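Local coordinates for ankyrin repeat domain protein (Legionella pneumophila subsp. pneumophila, PDB 6MCA) that is a translocated bacterial effector with ankyrin repeats and a cysteine protease-like region, and interacts with the LARP7 component of the host 7SK snRNP complex, at residues A[57-62]-A[89-94]; A[63-68]-A[235-240]. All blocks are in the same frame, centred on the assembly; numbering follows the deposited sequence.

Contact 1. Residues A[57-62]-A[89-94]; sequences TPLIEC and RTPLHW
With its CG1 beside the backbone N (chi1 -66°) and the chain continuing straight to CD1, Ile60 spreads its two branches over separate partners on 89-94: CG2 goes to the indole of Trp94, while CG1 packs on Pro91 and CD1 reaches on to Arg89 O. Trp94 repeats the same first torsion (chi1 -68°), which brings its ring to meet that methyl. Ile60 CG2 sits over one face of the indole, 3.6 Å from the centroid of the five-membered ring, a CH-pi contact displaced toward the NE1-CD1 rim. The aliphatic part of Arg89, whose CD lies over the opposite face, toward its rim, completes the sandwich, so the indole is held between a methyl and a methylene.

Pro91 is the other main apolar partner. Its CG lies 3.7 Å from Ile60 CG1 and 3.8 Å from Leu59 CD2, and both side chains cross the proline ring at about a right angle. Trp94 NE1 is bonded chiefly to Asp85, with a weak, bent bond to Arg89 O at 3.3 Å as a second; the two probably help to fix the rotation of the indole. The guanidinium of Arg89 forms a salt bridge with Asp97.

A threonine stands at the N-cap position of both helices. Thr57 OG1 accepts from Ile60 N at 3.1 Å, a capping bond for helix 58-65, whereas Thr90, before helix 91-97, shares a hydrogen bond between its OG1 and His93 ND1 at 3.1 Å. TPLIEC and RTPLHW both contain Thr-Pro-Leu, as at the start of the first helix of ankyrin repeats; 89-94 lies in a predicted repeat, and the side-by-side packing is consistent with an ankyrin solenoid.

Contact 2. Residues A[63-68]-A[235-240]; sequences AITRQI and QHHPRL. With TLA (L(+)-tartaric acid), chain C.
Ile64 and His237 bring the last turn of helix 58-65, which probably belongs to the ankyrin-like solenoid, against the loop between helices 215-233 and 242-251, and Thr65 adds the third main patch. The approach is apolar, with no direct hydrogen bond between the segments. Ile64 CG2 does the touching: it lies 4.0 Å from His237 CD2 and 4.2 Å from Pro238 CD, meeting the imidazole obliquely. Thr65 comes in at about a right angle to the same side chain, its CG2 4.0 Å from His237 NE2, while its OG1 turns back to Glu61 O within the helix. Just beyond, Arg66 takes positive phi in a Schellman motif that ends the helix.

The imidazole is gripped at both nitrogens. CG of His237 stands opposite the backbone N (chi1 -158°), swinging the ring toward 63-68, and Arg239 N donates to ND1 at 3.1 Å, almost exactly in the ring plane. That bond leaves NE2 as the donor at the far end of the imidazole. A tartrate, probably from the crystallisation liquor, bridges the two segments and is also hydrogen-bonded to His33. Its hydroxyl O2 donates to Thr65 O at 3.0 Å, and its carboxylate oxygen O11 accepts from His237 NE2 at 2.6 Å, with an N-H...O angle of 141°.

The two contacts illustrate how one short helix can serve two interfaces. Their centres lie 9 Å apart, and both use helix 58-65: its first turns pack against helix 91-97 in contact 1, while its C-terminal end meets the loop of 235-240 in contact 2. Along the chain the segments alternate, 57-62, 63-68, 89-94 and then 235-240, so a near neighbour and a distant part of the sequence converge. Trp94 joins them, its CE3 3.6 Å from Ile64 CG1 and its CZ3 3.7 Å from His236 CB. The helical packing of contact 1 thus runs directly into the contact with the loop between helices 215-233 and 242-251.

Contact 1. Residues A[57-62]-A[89-94]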
loop_
_atom_site.group_PDB
_atom_site.type_symbol
_atom_site.label_atom_id
_atom_site.label_comp_id
_atom_site.label_asym_id
_atom_site.label_seq_id
_atom_site.Cartn_x
_atom_site.Cartn_y
_atom_site.Cartn_z
ATOM N N THR A 57 -1.145 19.545 13.966
ATOM C CA THR A 57 -1.926 20.626 14.541
ATOM C C THR A 57 -2.675 20.126 15.766
ATOM O O THR A 57 -2.827 18.916 15.959
ATOM C CB THR A 57 -2.922 21.175 13.511
ATOM O OG1 THR A 57 -3.934 20.195 13.252
ATOM C CG2 THR A 57 -2.214 21.523 12.212
ATOM N N PRO A 58 -3.137 21.028 16.638
ATOM C CA PRO A 58 -3.937 20.575 17.790
ATOM C C PRO A 58 -5.145 19.734 17.400
ATOM O O PRO A 58 -5.456 18.749 18.082
ATOM C CB PRO A 58 -4.348 21.893 18.460
ATOM C CG PRO A 58 -3.261 22.843 18.105
ATOM C CD PRO A 58 -2.810 22.464 16.722
ATOM N N LEU A 59 -5.829 20.091 16.310
ATOM C CA LEU A 59 -6.973 19.302 15.864
ATOM C C LEU A 59 -6.540 17.919 15.393
ATOM O O LEU A 59 -7.221 16.923 15.662
ATOM C CB LEU A 59 -7.718 20.041 14.754
ATOM C CG LEU A 59 -9.069 19.450 14.346
ATOM C CD1 LEU A 59 -10.009 19.396 15.540
ATOM C CD2 LEU A 59 -9.683 20.250 13.208
ATOM N N ILE A 60 -5.409 17.838 14.689
ATOM C CA ILE A 60 -4.901 16.537 14.268
ATOM C C ILE A 60 -4.457 15.719 15.475
ATOM O O ILE A 60 -4.616 14.493 15.492
ATOM C CB ILE A 60 -3.768 16.717 13.240
ATOM C CG1 ILE A 60 -4.320 17.332 11.951
ATOM C CG2 ILE A 60 -3.085 15.392 12.947
ATOM C CD1 ILE A 60 -3.295 17.462 10.845
ATOM N N GLU A 61 -3.911 16.371 16.504
ATOM C CA GLU A 61 -3.604 15.663 17.744
ATOM C C GLU A 61 -4.869 15.093 18.374
ATOM O O GLU A 61 -4.883 13.943 18.833
ATOM C CB GLU A 61 -2.896 16.600 18.725
ATOM C CG GLU A 61 -1.521 17.063 18.275
ATOM C CD GLU A 61 -0.449 16.007 18.463
ATOM O OE1 GLU A 61 -0.741 14.962 19.082
ATOM O OE2 GLU A 61 0.689 16.225 17.996
ATOM N N CYS A 62 -5.945 15.886 18.400
ATOM C CA CYS A 62 -7.219 15.399 18.919
ATOM C C CYS A 62 -7.721 14.204 18.119
ATOM O O CYS A 62 -8.226 13.231 18.690
ATOM C CB CYS A 62 -8.256 16.522 18.897
ATOM S SG CYS A 62 -7.913 17.873 20.034
ATOM N N ARG A 89 -2.369 14.712 5.114
ATOM C CA ARG A 89 -3.425 14.076 5.894
ATOM C C ARG A 89 -4.192 15.145 6.663
ATOM O O ARG A 89 -3.675 15.715 7.630
ATOM C CB ARG A 89 -2.835 13.041 6.850
ATOM C CG ARG A 89 -2.557 11.680 6.237
ATOM C CD ARG A 89 -2.486 10.621 7.326
ATOM N NE ARG A 89 -2.094 9.311 6.818
ATOM C CZ ARG A 89 -2.099 8.198 7.547
ATOM N NH1 ARG A 89 -2.479 8.238 8.817
ATOM N NH2 ARG A 89 -1.726 7.047 7.006
ATOM N N THR A 90 -5.423 15.416 6.239
ATOM C CA THR A 90 -6.297 16.323 6.959
ATOM C C THR A 90 -6.756 15.659 8.255
ATOM O O THR A 90 -6.583 14.452 8.438
ATOM C CB THR A 90 -7.493 16.705 6.087
ATOM O OG1 THR A 90 -8.373 15.582 5.958
ATOM C CG2 THR A 90 -7.027 17.142 4.703
ATOM N N PRO A 91 -7.324 16.428 9.191
ATOM C CA PRO A 91 -7.908 15.797 10.388
ATOM C C PRO A 91 -8.923 14.715 10.065
ATOM O O PRO A 91 -9.031 13.728 10.810
ATOM C CB PRO A 91 -8.556 16.981 11.116
ATOM C CG PRO A 91 -7.735 18.152 10.719
ATOM C CD PRO A 91 -7.295 17.898 9.301
ATOM N N LEU A 92 -9.674 14.866 8.970
ATOM C CA LEU A 92 -10.611 13.825 8.568
ATOM C C LEU A 92 -9.882 12.545 8.184
ATOM O O LEU A 92 -10.350 11.444 8.492
ATOM C CB LEU A 92 -11.481 14.318 7.413
ATOM C CG LEU A 92 -12.670 13.424 7.059
ATOM C CD1 LEU A 92 -13.612 13.296 8.245
ATOM C CD2 LEU A 92 -13.403 13.967 5.845
ATOM N N HIS A 93 -8.739 12.670 7.503
ATOM C CA HIS A 93 -7.917 11.501 7.201
ATOM C C HIS A 93 -7.554 10.750 8.474
ATOM O O HIS A 93 -7.669 9.520 8.541
ATOM C CB HIS A 93 -6.647 11.925 6.460
ATOM C CG HIS A 93 -6.814 12.055 4.978
ATOM N ND1 HIS A 93 -7.086 13.257 4.364
ATOM C CD2 HIS A 93 -6.729 11.135 3.987
ATOM C CE1 HIS A 93 -7.168 13.073 3.058
ATOM N NE2 HIS A 93 -6.956 11.794 2.803
ATOM N N TRP A 94 -7.119 11.480 9.503
ATOM C CA TRP A 94 -6.697 10.841 10.745
ATOM C C TRP A 94 -7.874 10.208 11.473
ATOM O O TRP A 94 -7.747 9.114 12.035
ATOM C CB TRP A 94 -5.993 11.858 11.641
ATOM C CG TRP A 94 -4.679 12.304 11.091
ATOM C CD1 TRP A 94 -4.415 13.477 10.446
ATOM C CD2 TRP A 94 -3.446 11.579 11.124
ATOM N NE1 TRP A 94 -3.092 13.529 10.082
ATOM C CE2 TRP A 94 -2.475 12.375 10.485
ATOM C CE3 TRP A 94 -3.067 10.333 11.635
ATOM C CZ2 TRP A 94 -1.151 11.967 10.344
ATOM C CZ3 TRP A 94 -1.752 9.930 11.494
ATOM C CH2 TRP A 94 -0.810 10.745 10.854
#

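Contact 2. Residues A[63-68]-A[235-240]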
loop_
_atom_site.group_PDB
_atom_site.type_symbol
_atom_site.label_atom_id
_atom_site.label_comp_id
_atom_site.label_asym_id
_atom_site.label_seq_id
_atom_site.Cartn_x
_atom_site.Cartn_y
_atom_site.Cartn_z
ATOM N N ALA A 63 -7.594 14.265 16.792
ATOM C CA ALA A 63 -8.035 13.154 15.955
ATOM C C ALA A 63 -7.207 11.902 16.220
ATOM O O ALA A 63 -7.753 10.797 16.321
ATOM C CB ALA A 63 -7.962 13.547 14.479
ATOM N N ILE A 64 -5.886 12.057 16.342
ATOM C CA ILE A 64 -5.013 10.912 16.585
ATOM C C ILE A 64 -5.324 10.278 17.934
ATOM O O ILE A 64 -5.341 9.048 18.069
ATOM C CB ILE A 64 -3.536 11.342 16.486
ATOM C CG1 ILE A 64 -3.158 11.630 15.031
ATOM C CG2 ILE A 64 -2.620 10.276 17.073
ATOM C CD1 ILE A 64 -1.717 12.057 14.850
ATOM N N THR A 65 -5.589 11.099 18.947
ATOM C CA THR A 65 -5.834 10.598 20.294
ATOM C C THR A 65 -7.312 10.377 20.601
ATOM O O THR A 65 -7.643 10.037 21.742
ATOM C CB THR A 65 -5.231 11.553 21.329
ATOM O OG1 THR A 65 -5.802 12.858 21.168
ATOM C CG2 THR A 65 -3.722 11.639 21.155
ATOM N N ARG A 66 -8.200 10.564 19.620
ATOM C CA ARG A 66 -9.634 10.297 19.777
ATOM C C ARG A 66 -10.257 11.134 20.892
ATOM O O ARG A 66 -11.157 10.677 21.602
ATOM C CB ARG A 66 -9.900 8.809 20.026
ATOM C CG ARG A 66 -9.300 7.866 19.003
ATOM C CD ARG A 66 -9.352 6.438 19.520
ATOM N NE ARG A 66 -8.881 5.473 18.532
ATOM C CZ ARG A 66 -9.676 4.818 17.694
ATOM N NH1 ARG A 66 -10.986 5.024 17.724
ATOM N NH2 ARG A 66 -9.162 3.956 16.828
ATOM N N GLN A 67 -9.765 12.362 21.059
ATOM C CA GLN A 67 -10.223 13.275 22.105
ATOM C C GLN A 67 -11.255 14.210 21.487
ATOM O O GLN A 67 -10.907 15.221 20.872
ATOM C CB GLN A 67 -9.049 14.047 22.696
ATOM C CG GLN A 67 -8.092 13.190 23.503
ATOM C CD GLN A 67 -8.550 13.005 24.933
ATOM O OE1 GLN A 67 -8.087 13.698 25.837
ATOM N NE2 GLN A 67 -9.472 12.074 25.146
ATOM N N ILE A 68 -12.534 13.876 21.665
ATOM C CA ILE A 68 -13.584 14.596 20.953
ATOM C C ILE A 68 -13.949 15.906 21.650
ATOM O O ILE A 68 -14.331 16.873 20.983
ATOM C CB ILE A 68 -14.811 13.684 20.763
ATOM C CG1 ILE A 68 -15.799 14.309 19.774
ATOM C CG2 ILE A 68 -15.481 13.379 22.098
ATOM C CD1 ILE A 68 -16.640 13.296 19.032
ATOM N N GLN A 235 2.988 3.839 14.750
ATOM C CA GLN A 235 4.188 4.582 14.388
ATOM C C GLN A 235 3.906 6.068 14.208
ATOM O O GLN A 235 4.826 6.881 14.346
ATOM C CB GLN A 235 4.805 4.007 13.113
ATOM C CG GLN A 235 5.416 2.626 13.292
ATOM C CD GLN A 235 6.163 2.154 12.060
ATOM O OE1 GLN A 235 5.839 2.538 10.937
ATOM N NE2 GLN A 235 7.173 1.317 12.267
ATOM N N HIS A 236 2.659 6.439 13.908
ATOM C CA HIS A 236 2.316 7.846 13.750
ATOM C C HIS A 236 2.040 8.538 15.077
ATOM O O HIS A 236 2.051 9.773 15.129
ATOM C CB HIS A 236 1.095 7.995 12.838
ATOM C CG HIS A 236 1.326 7.522 11.437
ATOM N ND1 HIS A 236 2.024 8.263 10.507
ATOM C CD2 HIS A 236 0.947 6.387 10.805
ATOM C CE1 HIS A 236 2.068 7.604 9.365
ATOM N NE2 HIS A 236 1.421 6.462 9.518
ATOM N N HIS A 237 1.795 7.781 16.138
ATOM C CA HIS A 237 1.457 8.381 17.422
ATOM C C HIS A 237 2.654 9.150 17.972
ATOM O O HIS A 237 3.778 8.635 17.954
ATOM C CB HIS A 237 1.014 7.310 18.413
ATOM C CG HIS A 237 0.168 7.834 19.530
ATOM N ND1 HIS A 237 0.671 8.636 20.531
ATOM C CD2 HIS A 237 -1.149 7.675 19.800
ATOM C CE1 HIS A 237 -0.300 8.948 21.372
ATOM N NE2 HIS A 237 -1.414 8.376 20.951
ATOM N N PRO A 238 2.460 10.378 18.462
ATOM C CA PRO A 238 3.603 11.160 18.957
ATOM C C PRO A 238 4.215 10.619 20.239
ATOM O O PRO A 238 5.394 10.891 20.498
ATOM C CB PRO A 238 3.005 12.557 19.174
ATOM C CG PRO A 238 1.540 12.320 19.342
ATOM C CD PRO A 238 1.207 11.152 18.470
ATOM N N ARG A 239 3.465 9.863 21.047
ATOM C CA ARG A 239 3.991 9.374 22.322
ATOM C C ARG A 239 3.157 8.161 22.742
ATOM O O ARG A 239 2.025 8.319 23.203
ATOM C CB ARG A 239 3.958 10.467 23.380
ATOM C CG ARG A 239 4.300 9.998 24.787
ATOM C CD ARG A 239 3.911 11.046 25.818
ATOM N NE ARG A 239 4.477 12.355 25.502
ATOM C CZ ARG A 239 4.098 13.494 26.073
ATOM N NH1 ARG A 239 4.670 14.636 25.718
ATOM N NH2 ARG A 239 3.145 13.492 26.995
ATOM N N LEU A 240 3.730 6.970 22.585
ATOM C CA LEU A 240 3.036 5.750 22.972
ATOM C C LEU A 240 2.875 5.677 24.486
ATOM O O LEU A 240 3.733 6.130 25.249
ATOM C CB LEU A 240 3.791 4.521 22.467
ATOM C CG LEU A 240 3.921 4.385 20.949
ATOM C CD1 LEU A 240 4.682 3.120 20.589
ATOM C CD2 LEU A 240 2.551 4.399 20.290
HETATM O O1 TLA C . -4.113 8.773 23.496
HETATM O O11 TLA C . -3.701 7.505 21.769
HETATM C C1 TLA C . -4.481 7.884 22.682
HETATM C C2 TLA C . -5.872 7.266 22.801
HETATM O O2 TLA C . -6.644 8.022 23.691
HETATM C C3 TLA C . -5.755 5.835 23.319
HETATM O O3 TLA C . -5.804 5.836 24.718
HETATM C C4 TLA C . -6.914 5.004 22.770
HETATM O O4 TLA C . -7.832 4.621 23.541
HETATM O O41 TLA C . -6.951 4.705 21.548
#